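Local coordinates for putative Outer membrane protein (Helicobacter pylori, PDB 6GW5) that probably mediates attachment of the bacterium to host glycans such as Lewis-type sugars, as the adhesin domain of the outer membrane protein SabA, at residues 115-119 and 207-211; 96-100 and 122-126; 290-294 and 317-321; 68-72 and 220-224; 22-26 and 397-401. All coordinates share one frame; numbering follows the deposited sequence.

Interaction 1 (115-119 and 207-211); sequences IENCA and STDYP. Unlike the reference sequence in segment 207-211: Asp209 (reference Gly).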
# COMPACT_ATOMS: atom_id res chain seq x y z
N ILE A 115 -10.47 32.97 22.85
CA ILE A 115 -10.26 32.06 23.98
C ILE A 115 -9.00 31.19 23.96
O ILE A 115 -8.61 30.72 25.04
CB ILE A 115 -11.51 31.15 24.22
CG1 ILE A 115 -11.88 30.34 22.98
CG2 ILE A 115 -12.70 31.98 24.66
CD1 ILE A 115 -11.35 28.93 22.96
N GLU A 116 -8.37 31.00 22.80
CA GLU A 116 -7.26 30.02 22.68
C GLU A 116 -5.94 30.64 23.06
O GLU A 116 -5.71 31.85 22.88
CB GLU A 116 -7.12 29.31 21.30
CG GLU A 116 -7.61 30.10 20.11
CD GLU A 116 -9.09 29.88 19.80
OE1 GLU A 116 -9.64 28.77 20.00
OE2 GLU A 116 -9.74 30.84 19.37
N ASN A 117 -5.09 29.75 23.57
CA ASN A 117 -3.77 30.06 24.10
C ASN A 117 -2.66 29.81 23.06
O ASN A 117 -2.47 28.66 22.62
CB ASN A 117 -3.49 29.20 25.35
CG ASN A 117 -2.02 29.11 25.67
OD1 ASN A 117 -1.39 30.12 25.97
ND2 ASN A 117 -1.43 27.93 25.54
N CYS A 118 -1.87 30.84 22.76
CA CYS A 118 -0.79 30.73 21.76
C CYS A 118 0.60 30.89 22.35
O CYS A 118 1.57 31.25 21.64
CB CYS A 118 -0.98 31.76 20.66
SG CYS A 118 -2.61 31.65 19.92
N ALA A 119 0.72 30.58 23.63
CA ALA A 119 2.00 30.71 24.31
C ALA A 119 2.52 29.33 24.59
O ALA A 119 1.74 28.39 24.72
CB ALA A 119 1.84 31.47 25.61
N SER A 207 -5.96 31.66 10.00
CA SER A 207 -6.61 31.25 11.23
C SER A 207 -5.59 30.93 12.33
O SER A 207 -4.36 30.90 12.12
CB SER A 207 -7.53 30.05 10.95
OG SER A 207 -6.78 28.95 10.47
N THR A 208 -6.16 30.68 13.50
CA THR A 208 -5.41 30.39 14.70
C THR A 208 -6.14 29.34 15.47
O THR A 208 -7.25 29.57 15.93
CB THR A 208 -5.25 31.66 15.53
OG1 THR A 208 -4.45 32.59 14.78
CG2 THR A 208 -4.56 31.38 16.86
N ASP A 209 -5.53 28.16 15.57
CA ASP A 209 -6.16 27.06 16.25
C ASP A 209 -5.10 26.04 16.67
O ASP A 209 -3.96 26.13 16.27
CB ASP A 209 -7.25 26.45 15.36
CG ASP A 209 -8.44 25.86 16.16
OD1 ASP A 209 -8.32 25.57 17.38
OD2 ASP A 209 -9.48 25.61 15.51
N TYR A 210 -5.48 25.08 17.52
CA TYR A 210 -4.51 24.03 17.92
C TYR A 210 -4.12 23.18 16.68
O TYR A 210 -4.96 22.95 15.81
CB TYR A 210 -5.06 23.18 19.11
CG TYR A 210 -5.45 24.07 20.30
CD1 TYR A 210 -4.46 24.76 21.00
CD2 TYR A 210 -6.78 24.27 20.67
CE1 TYR A 210 -4.77 25.61 22.04
CE2 TYR A 210 -7.11 25.12 21.71
CZ TYR A 210 -6.10 25.80 22.39
OH TYR A 210 -6.38 26.65 23.45
N PRO A 211 -2.87 22.71 16.59
CA PRO A 211 -2.44 21.98 15.38
C PRO A 211 -3.32 20.79 15.01
O PRO A 211 -3.52 20.53 13.82
CB PRO A 211 -1.04 21.48 15.75
CG PRO A 211 -0.56 22.43 16.79
CD PRO A 211 -1.76 22.89 17.55
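Tyr210 leans its phenol against Glu116 and Asn117 in a loop-to-strand contact near the surface, where the loop between helix 106-111 and strand 119-121 passes strand 208-209. The hydroxyl does most of the touching: Tyr210 OH lies 3.5 Å from Glu116 CB and accepts a weak hydrogen bond from Asn117 N at 3.4 Å, long but almost straight (N-H...O 171°). Glu116 CB also approaches the ring obliquely at CZ. A second, apolar touch joins Cys118 SG to Thr208 CG2 at 3.6 Å. The sulfur belongs to the disulfide with Cys112, which closes a small loop at this point, and Thr208 OG1 is hydrogen-bonded to Asn111 O, just before that loop. Here the end of the disulfide loop packs against the two-stranded antiparallel sheet 188-189/208-209, Cys118 touching Met189 as well as Thr208. Asn117 forms an Asx turn, its OD1 accepting from Ala119 N at 3.2 Å with the donor standing well above the carbonyl plane, while Asn117 ND2 bonds to Lys185 O. The carboxylates of Glu116 and Asp209 come within 4.3 Å (OE1 to OD1), a proximity of like charges that would probably be mildly unfavourable.

Interaction 2 (96-100 and 122-126); sequences PASVQ and QTTYD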
# COMPACT_ATOMS: atom_id res chain seq x y z
N PRO A 96 9.38 36.64 27.97
CA PRO A 96 9.72 36.20 26.57
C PRO A 96 11.13 35.61 26.47
O PRO A 96 12.10 36.17 26.99
CB PRO A 96 9.62 37.47 25.69
CG PRO A 96 9.06 38.53 26.55
CD PRO A 96 9.09 38.09 27.98
N ALA A 97 11.23 34.49 25.79
CA ALA A 97 12.46 33.70 25.84
C ALA A 97 13.45 34.20 24.80
O ALA A 97 13.05 34.71 23.75
CB ALA A 97 12.14 32.24 25.61
N SER A 98 14.73 34.00 25.08
CA SER A 98 15.79 34.44 24.19
C SER A 98 15.95 33.66 22.85
O SER A 98 16.80 34.02 22.04
CB SER A 98 17.12 34.37 24.95
OG SER A 98 18.19 34.88 24.17
N VAL A 99 15.17 32.59 22.65
CA VAL A 99 15.30 31.70 21.47
C VAL A 99 15.03 32.31 20.10
O VAL A 99 14.13 33.14 19.95
CB VAL A 99 14.40 30.44 21.55
CG1 VAL A 99 14.92 29.50 22.63
CG2 VAL A 99 12.93 30.79 21.75
N GLN A 100 15.78 31.83 19.12
CA GLN A 100 15.75 32.35 17.76
C GLN A 100 14.43 32.05 17.10
O GLN A 100 13.95 30.93 17.19
CB GLN A 100 16.85 31.70 16.92
CG GLN A 100 16.99 32.30 15.52
CD GLN A 100 18.45 32.55 15.20
OE1 GLN A 100 19.28 31.63 15.25
NE2 GLN A 100 18.78 33.81 14.90
N GLN A 122 9.18 27.62 27.35
CA GLN A 122 10.49 27.35 26.81
C GLN A 122 10.95 25.90 27.04
O GLN A 122 11.53 25.30 26.12
CB GLN A 122 11.55 28.34 27.32
CG GLN A 122 12.65 28.46 26.31
CD GLN A 122 13.91 29.19 26.75
OE1 GLN A 122 13.87 30.29 27.32
NE2 GLN A 122 15.06 28.58 26.44
N THR A 123 10.71 25.35 28.23
CA THR A 123 10.91 23.93 28.49
C THR A 123 10.40 23.08 27.29
O THR A 123 11.19 22.38 26.62
CB THR A 123 10.14 23.51 29.78
OG1 THR A 123 10.66 24.22 30.89
CG2 THR A 123 10.26 22.00 30.06
N THR A 124 9.09 23.16 27.03
CA THR A 124 8.45 22.35 26.04
C THR A 124 9.05 22.61 24.66
O THR A 124 9.31 21.67 23.91
CB THR A 124 6.94 22.59 26.02
OG1 THR A 124 6.36 22.30 27.30
CG2 THR A 124 6.28 21.71 24.98
N TYR A 125 9.29 23.86 24.33
CA TYR A 125 9.80 24.21 23.01
C TYR A 125 11.17 23.61 22.74
O TYR A 125 11.47 23.21 21.62
CB TYR A 125 9.84 25.71 22.80
CG TYR A 125 10.53 26.13 21.50
CD1 TYR A 125 9.88 25.98 20.26
CD2 TYR A 125 11.82 26.68 21.51
CE1 TYR A 125 10.50 26.36 19.09
CE2 TYR A 125 12.45 27.06 20.34
CZ TYR A 125 11.80 26.88 19.14
OH TYR A 125 12.43 27.25 17.98
N ASP A 126 12.03 23.60 23.75
CA ASP A 126 13.43 23.25 23.55
C ASP A 126 13.51 21.76 23.19
O ASP A 126 14.39 21.36 22.41
CB ASP A 126 14.33 23.61 24.78
CG ASP A 126 14.64 25.14 24.92
OD1 ASP A 126 14.76 25.86 23.90
OD2 ASP A 126 14.77 25.63 26.08
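A chi1 of -153° swings Gln122 CG roughly opposite its backbone nitrogen, and the chain runs on extended, which lays its amide alongside Ala97 and Val99; at chi1 -69° Val99 puts CG1 near Gln122 and Asp126 and CG2 toward the Tyr125 ring. The contact is that of a surface loop folded over the first turn of a helix. Segment 96-100 follows strand 87-89, helix 122-139 follows strand 119-121, and the two strands form a small parallel sheet. Both segments are tied to the same strand, since the backbone of Ala97 bonds to Val88 and that of Gln122 to Val89, while the side chain of Tyr125 packs on Val88. No hydrogen bond crosses between the segments, which meet by van der Waals contact. The methyl of Ala97 lies against the Gln122 amide, with CB 3.7 Å from CD. Val99 CG2 reaches CE2 of the Tyr125 ring at 4.0 Å, approaching obliquely, whereas CG1 sits 3.9 Å from both Gln122 NE2 and Asp126 OD1. The valine and glutamine side chains pass side by side, running opposite ways. What holds the glutamine amide in place is a bond within the same helix, predicted to be coiled coil: Gln122 NE2 donates to the syn lone pair of Asp126 OD2 at 3.0 Å, the oxygen standing 21° out of the plane of the Gln122 amide.

Interaction 3 (290-294 and 317-321); sequences YRYLE and LNQEI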
# COMPACT_ATOMS: atom_id res chain seq x y z
N TYR A 290 -1.83 22.02 1.82
CA TYR A 290 -0.79 21.32 1.07
C TYR A 290 0.04 22.36 0.34
O TYR A 290 1.24 22.18 0.25
CB TYR A 290 -1.33 20.22 0.10
CG TYR A 290 -0.19 19.53 -0.62
CD1 TYR A 290 0.51 18.51 0.00
CD2 TYR A 290 0.29 20.00 -1.84
CE1 TYR A 290 1.63 17.93 -0.59
CE2 TYR A 290 1.39 19.42 -2.44
CZ TYR A 290 2.05 18.37 -1.82
OH TYR A 290 3.17 17.79 -2.37
N ARG A 291 -0.57 23.46 -0.09
CA ARG A 291 0.22 24.54 -0.71
C ARG A 291 1.25 25.15 0.22
O ARG A 291 2.29 25.63 -0.24
CB ARG A 291 -0.66 25.63 -1.28
CG ARG A 291 -0.96 25.35 -2.74
CD ARG A 291 -2.06 26.20 -3.37
NE ARG A 291 -1.82 27.64 -3.22
CZ ARG A 291 -0.87 28.38 -3.85
NH1 ARG A 291 0.04 27.83 -4.68
NH2 ARG A 291 -0.80 29.71 -3.62
N TYR A 292 0.96 25.17 1.52
CA TYR A 292 1.91 25.69 2.49
C TYR A 292 2.95 24.61 2.74
O TYR A 292 4.15 24.89 2.75
CB TYR A 292 1.24 26.06 3.82
CG TYR A 292 0.59 27.45 3.88
CD1 TYR A 292 -0.59 27.70 3.26
CD2 TYR A 292 1.15 28.47 4.65
CE1 TYR A 292 -1.18 28.94 3.36
CE2 TYR A 292 0.57 29.70 4.74
CZ TYR A 292 -0.59 29.93 4.10
OH TYR A 292 -1.19 31.14 4.21
N LEU A 293 2.50 23.38 2.92
CA LEU A 293 3.45 22.32 3.21
C LEU A 293 4.53 22.17 2.10
O LEU A 293 5.72 22.13 2.34
CB LEU A 293 2.69 21.05 3.44
CG LEU A 293 3.53 19.82 3.78
CD1 LEU A 293 4.14 19.91 5.16
CD2 LEU A 293 2.62 18.59 3.71
N GLU A 294 4.11 22.24 0.87
CA GLU A 294 4.96 21.97 -0.24
C GLU A 294 5.94 23.10 -0.49
O GLU A 294 6.94 22.92 -1.19
CB GLU A 294 4.03 21.72 -1.44
CG GLU A 294 4.70 21.37 -2.75
CD GLU A 294 5.05 22.58 -3.57
OE1 GLU A 294 4.25 23.55 -3.52
OE2 GLU A 294 6.13 22.55 -4.22
N LEU A 317 8.87 17.99 -2.12
CA LEU A 317 7.88 17.04 -1.67
C LEU A 317 7.05 16.46 -2.81
O LEU A 317 6.67 15.30 -2.74
CB LEU A 317 6.96 17.66 -0.62
CG LEU A 317 5.85 16.80 -0.02
CD1 LEU A 317 6.40 15.51 0.56
CD2 LEU A 317 5.10 17.55 1.07
N ASN A 318 6.72 17.27 -3.83
CA ASN A 318 5.90 16.77 -4.92
C ASN A 318 6.62 15.62 -5.64
O ASN A 318 6.01 14.60 -5.95
CB ASN A 318 5.57 17.84 -5.94
CG ASN A 318 4.43 18.73 -5.54
OD1 ASN A 318 4.54 19.95 -5.71
ND2 ASN A 318 3.33 18.18 -5.08
N GLN A 319 7.89 15.78 -5.92
CA GLN A 319 8.63 14.71 -6.59
C GLN A 319 8.70 13.46 -5.72
O GLN A 319 8.57 12.38 -6.21
CB GLN A 319 10.03 15.22 -6.96
CG GLN A 319 11.07 14.19 -7.22
CD GLN A 319 12.35 14.85 -7.68
OE1 GLN A 319 12.39 15.49 -8.76
NE2 GLN A 319 13.41 14.71 -6.88
N GLU A 320 8.83 13.61 -4.42
CA GLU A 320 8.88 12.46 -3.54
C GLU A 320 7.51 11.73 -3.48
O GLU A 320 7.47 10.52 -3.35
CB GLU A 320 9.37 12.87 -2.13
CG GLU A 320 10.81 13.34 -2.13
CD GLU A 320 11.26 14.01 -0.84
OE1 GLU A 320 10.60 13.85 0.17
OE2 GLU A 320 12.31 14.67 -0.83
N ILE A 321 6.41 12.46 -3.56
CA ILE A 321 5.12 11.82 -3.59
C ILE A 321 4.93 11.09 -4.93
O ILE A 321 4.45 9.94 -4.97
CB ILE A 321 3.99 12.77 -3.28
CG1 ILE A 321 4.06 13.22 -1.80
CG2 ILE A 321 2.67 12.08 -3.46
CD1 ILE A 321 3.27 14.50 -1.54
O HOH W 1 7.43 20.02 -4.18
O HOH W 2 8.55 20.70 -1.33
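The Tyr290 ring has the side-chain amide of Asn318 at its edge, by the hydroxyl, the planes of ring and amide being turned 46° apart. Along the CE1 side, Leu317 CD2 and Ile321 CD1 approach obliquely, each 3.9 Å from Tyr290 CE1, and the ring is thus wedged between an amide and two aliphatic tips. The Glu294 carboxylate is the other flat group; it is turned only 20° from the Asn318 amide, although the two side chains cross nearly at a right angle. On the buried side, Leu293 CD2 touches Leu317 CD2 at 3.8 Å. The contact illustrates how a short helix, 287-293, can be docked against the first turn of a long one, 317-346, whose leading backbone N-H groups call for partners. Waters serve those of Leu317 and Asn318, while Asn316 OD1 accepts from Gln319 N. One water accepts from Asn318 N at 2.9 Å and probably donates to Glu294 OE2 at 2.8 Å; the other accepts from Leu317 N at 2.8 Å and probably donates to Glu294 O at 2.7 Å. The carboxylate so placed beside the start of a helix would probably be favoured by the helix dipole. Phe282 of helix 255-283 packs on Leu317 and Ile321, and Leu293 reaches Val216 and Ile220 of helix 215-240.

Interaction 4 (68-72 and 220-224); sequences VITSV and IKAMI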
# COMPACT_ATOMS: atom_id res chain seq x y z
N VAL A 68 7.67 11.14 3.99
CA VAL A 68 7.05 11.39 5.29
C VAL A 68 7.98 12.26 6.17
O VAL A 68 7.52 13.19 6.82
CB VAL A 68 6.62 10.09 6.00
CG1 VAL A 68 6.11 10.36 7.42
CG2 VAL A 68 5.53 9.38 5.22
N ILE A 69 9.26 11.97 6.17
CA ILE A 69 10.19 12.77 6.96
C ILE A 69 10.24 14.17 6.42
O ILE A 69 10.17 15.12 7.17
CB ILE A 69 11.63 12.22 6.92
CG1 ILE A 69 11.72 10.85 7.61
CG2 ILE A 69 12.60 13.18 7.58
CD1 ILE A 69 11.00 10.75 8.92
N THR A 70 10.39 14.31 5.12
CA THR A 70 10.34 15.62 4.50
C THR A 70 9.08 16.38 5.03
O THR A 70 9.15 17.54 5.44
CB THR A 70 10.30 15.46 2.97
OG1 THR A 70 11.59 15.01 2.49
CG2 THR A 70 9.88 16.74 2.25
N SER A 71 7.93 15.72 4.95
CA SER A 71 6.68 16.35 5.25
C SER A 71 6.60 16.72 6.76
O SER A 71 6.00 17.70 7.11
CB SER A 71 5.51 15.47 4.79
OG SER A 71 5.21 14.52 5.78
N VAL A 72 7.25 15.95 7.61
CA VAL A 72 7.32 16.23 9.03
C VAL A 72 8.17 17.47 9.28
O VAL A 72 7.73 18.36 9.99
CB VAL A 72 7.86 15.03 9.83
CG1 VAL A 72 8.18 15.42 11.27
CG2 VAL A 72 6.82 13.93 9.85
N ILE A 220 -0.14 13.65 8.51
CA ILE A 220 1.27 13.40 8.60
C ILE A 220 1.50 12.51 9.82
O ILE A 220 2.20 11.50 9.73
CB ILE A 220 2.06 14.70 8.70
CG1 ILE A 220 2.02 15.41 7.37
CG2 ILE A 220 3.52 14.43 9.04
CD1 ILE A 220 2.37 16.86 7.47
N LYS A 221 0.87 12.86 10.94
CA LYS A 221 1.00 12.06 12.15
C LYS A 221 0.62 10.59 11.96
O LYS A 221 1.33 9.70 12.44
CB LYS A 221 0.12 12.66 13.25
CG LYS A 221 0.46 12.19 14.64
CD LYS A 221 -0.18 13.11 15.68
CE LYS A 221 0.05 12.57 17.09
NZ LYS A 221 -0.89 11.47 17.41
N ALA A 222 -0.48 10.34 11.26
CA ALA A 222 -0.98 8.97 11.03
C ALA A 222 -0.09 8.16 10.09
O ALA A 222 -0.15 6.94 10.11
CB ALA A 222 -2.39 9.01 10.49
N MET A 223 0.74 8.84 9.30
CA MET A 223 1.70 8.17 8.41
C MET A 223 2.76 7.39 9.14
O MET A 223 3.25 6.37 8.63
CB MET A 223 2.43 9.18 7.53
CG MET A 223 1.53 9.96 6.61
SD MET A 223 2.41 11.15 5.62
CE MET A 223 1.04 11.91 4.78
N ILE A 224 3.14 7.88 10.30
CA ILE A 224 4.32 7.36 10.97
C ILE A 224 4.13 5.93 11.46
O ILE A 224 4.98 5.09 11.17
CB ILE A 224 4.80 8.31 12.08
CG1 ILE A 224 5.25 9.63 11.44
CG2 ILE A 224 5.99 7.73 12.81
CD1 ILE A 224 5.64 10.72 12.42
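Helix 60-79 packs on helix 215-240 in the buried interior of the helical bundle, with Val68, Ser71 and Val72 facing Ile220, Met223 and Ile224. The axes of the two short segments run roughly antiparallel (143° between their directions) and come within 10.1 Å of each other. Val68 spreads two methyls over the methionine: with CG1 anti to the backbone N (chi1 174°), CG2 reaches Met223 SD at 3.6 Å and CG1 lies 3.9 Å from Met223 CB. The methionine chain is extended beyond CG and carries its sulfur across to the valine CG2. Val68 CG1 also touches Ile224 CG1 at 4.2 Å. At the next turn, Val72 CG2 meets the CG2 branch of Ile220 and, more loosely, Ile224 CD1 at 4.3 Å. This is a near-antiparallel helix pair of the adhesin's helical bundle, its interface made mainly by valine, isoleucine and methionine side chains. Ser71, the polar member of the six, is hydrogen-bonded within its own helix. Its OG donates to Val68 O at 2.9 Å, reaching it from the same face of the carbonyl as the backbone N of Val72, and turns its flank to Ile220, whose CG1 and CG2 each lie 3.7 Å from that hydroxyl oxygen. Helix 255-283 closes another side, where Phe282 touches Ser71 and Met223, while Leu135 of helix 122-139 packs on Val72 and Met178 of helix 167-183 on Ile220.

Interaction 5 (22-26 and 397-401); sequences VASLK and YNYQI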
# COMPACT_ATOMS: atom_id res chain seq x y z
N VAL A 22 -14.75 -25.81 -14.42
CA VAL A 22 -13.70 -26.68 -14.83
C VAL A 22 -12.67 -25.93 -15.66
O VAL A 22 -11.47 -26.08 -15.44
CB VAL A 22 -14.27 -27.87 -15.59
CG1 VAL A 22 -13.15 -28.63 -16.32
CG2 VAL A 22 -15.02 -28.77 -14.62
N ALA A 23 -13.14 -25.11 -16.61
CA ALA A 23 -12.23 -24.32 -17.46
C ALA A 23 -11.29 -23.41 -16.64
O ALA A 23 -10.09 -23.24 -16.98
CB ALA A 23 -13.02 -23.47 -18.44
N SER A 24 -11.84 -22.83 -15.59
CA SER A 24 -11.09 -21.91 -14.77
C SER A 24 -10.09 -22.67 -13.89
O SER A 24 -8.96 -22.27 -13.78
CB SER A 24 -12.05 -21.06 -13.95
OG SER A 24 -11.36 -20.12 -13.19
N LEU A 25 -10.54 -23.75 -13.26
CA LEU A 25 -9.64 -24.68 -12.56
C LEU A 25 -8.46 -25.25 -13.42
O LEU A 25 -7.34 -25.34 -12.94
CB LEU A 25 -10.46 -25.80 -11.91
CG LEU A 25 -11.23 -25.29 -10.68
CD1 LEU A 25 -12.22 -26.36 -10.27
CD2 LEU A 25 -10.35 -24.92 -9.47
N LYS A 26 -8.70 -25.58 -14.68
CA LYS A 26 -7.61 -26.05 -15.51
C LYS A 26 -6.52 -25.00 -15.56
O LYS A 26 -5.34 -25.31 -15.43
CB LYS A 26 -8.05 -26.39 -16.91
CG LYS A 26 -9.04 -27.54 -16.94
CD LYS A 26 -9.57 -27.89 -18.33
CE LYS A 26 -8.61 -27.59 -19.47
NZ LYS A 26 -9.26 -28.07 -20.71
N TYR A 397 -5.93 -34.03 -15.19
CA TYR A 397 -6.89 -32.97 -14.90
C TYR A 397 -7.30 -32.18 -16.15
O TYR A 397 -8.10 -31.27 -16.07
CB TYR A 397 -6.30 -32.08 -13.80
CG TYR A 397 -5.94 -32.84 -12.52
CD1 TYR A 397 -6.94 -33.47 -11.74
CD2 TYR A 397 -4.61 -32.92 -12.09
CE1 TYR A 397 -6.61 -34.14 -10.57
CE2 TYR A 397 -4.27 -33.59 -10.93
CZ TYR A 397 -5.26 -34.20 -10.18
OH TYR A 397 -4.88 -34.85 -9.05
N ASN A 398 -6.83 -32.61 -17.32
CA ASN A 398 -7.02 -31.88 -18.53
C ASN A 398 -8.32 -32.26 -19.21
O ASN A 398 -8.36 -32.78 -20.29
CB ASN A 398 -5.82 -32.13 -19.39
CG ASN A 398 -5.73 -31.20 -20.56
OD1 ASN A 398 -6.35 -30.14 -20.58
ND2 ASN A 398 -4.93 -31.58 -21.53
N TYR A 399 -9.43 -31.95 -18.57
CA TYR A 399 -10.75 -32.35 -19.08
C TYR A 399 -11.04 -31.65 -20.38
O TYR A 399 -10.62 -30.52 -20.54
CB TYR A 399 -11.84 -31.99 -18.07
CG TYR A 399 -11.68 -32.77 -16.82
CD1 TYR A 399 -12.10 -34.09 -16.76
CD2 TYR A 399 -11.11 -32.22 -15.68
CE1 TYR A 399 -11.94 -34.84 -15.61
CE2 TYR A 399 -10.95 -32.95 -14.52
CZ TYR A 399 -11.35 -34.26 -14.49
OH TYR A 399 -11.19 -34.99 -13.35
N GLN A 400 -11.72 -32.31 -21.31
CA GLN A 400 -12.13 -31.66 -22.57
C GLN A 400 -13.57 -31.42 -22.54
O GLN A 400 -14.35 -32.30 -22.27
CB GLN A 400 -11.77 -32.46 -23.83
CG GLN A 400 -10.26 -32.68 -24.02
CD GLN A 400 -9.34 -31.41 -23.90
OE1 GLN A 400 -8.61 -31.23 -22.92
NE2 GLN A 400 -9.34 -30.58 -24.93
N ILE A 401 -13.91 -30.18 -22.74
CA ILE A 401 -15.29 -29.77 -22.90
C ILE A 401 -15.56 -29.58 -24.38
O ILE A 401 -14.92 -28.77 -25.05
CB ILE A 401 -15.53 -28.44 -22.17
CG1 ILE A 401 -15.32 -28.63 -20.65
CG2 ILE A 401 -16.93 -27.88 -22.47
CD1 ILE A 401 -14.75 -27.43 -19.99
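Lys26 reaches from helix 3-32 across to the strand-loop segment 397-401, and its successive atoms meet oxygens of residues 397-399. From CB, which points toward the segment, CG is placed anti to the carbonyl carbon (chi1 -64°) and passes Tyr397 O at 3.9 Å. CD then comes to 3.6 Å from Tyr399 O, and after the bend at chi3 CE lies 3.6 Å from Asn398 OD1. The tip ends the run: NZ donates to Tyr399 O at 2.8 Å, nearly along the C=O axis (170° at the oxygen). Asn398 OD1 is also near the ammonium, at 3.6 Å from NZ, so the positive charge probably gains from more than one carbonyl dipole; ND2 of the same residue bonds to Ala394 O. The backbone here folds into an inverse gamma turn centred on Asn398, closed by a weak bond from Tyr399 N to Tyr397 O, and the turn lies where Tyr397 O and Tyr399 O come near the lysine. One helical turn earlier, Val22 supplies the apolar half, its CG1 lying 4.0 Å from Tyr399 CB and 4.2 Å from Ile401 CD1. The Tyr399 ring stacks on Tyr359 of helix 348-370, and that helix also meets Val22 through Thr358; strand 400-401 pairs antiparallel with strand 383-384, whose Ile383 touches Val22, Tyr399 and Ile401, so helix 3-32 is bound to both a neighbouring helix and the two-stranded sheet.

Read from the N terminus, interaction 5 opens first, at 22-26, and closes last, at 397-401, so the other four lie within its loop. Interaction 4 opens at 68-72 and closes at 220-224, enclosing interactions 1 and 2. These two cross: 96-100 opens, 115-119 follows, 122-126 closes interaction 2, and 207-211 closes interaction 1. Interaction 3 comes after interaction 4, in series, joining 290-294 to 317-321; the two touch, with Glu320 probably hydrogen-bonded to Thr70. Interactions 1 and 2 tie the loops and small sheets at one end of the elongated domain, 3 and 4 the helical body, and, on the other side of the chain's centre, interaction 5 ties N-terminal helix 3-32 to the segment around strand 400-401.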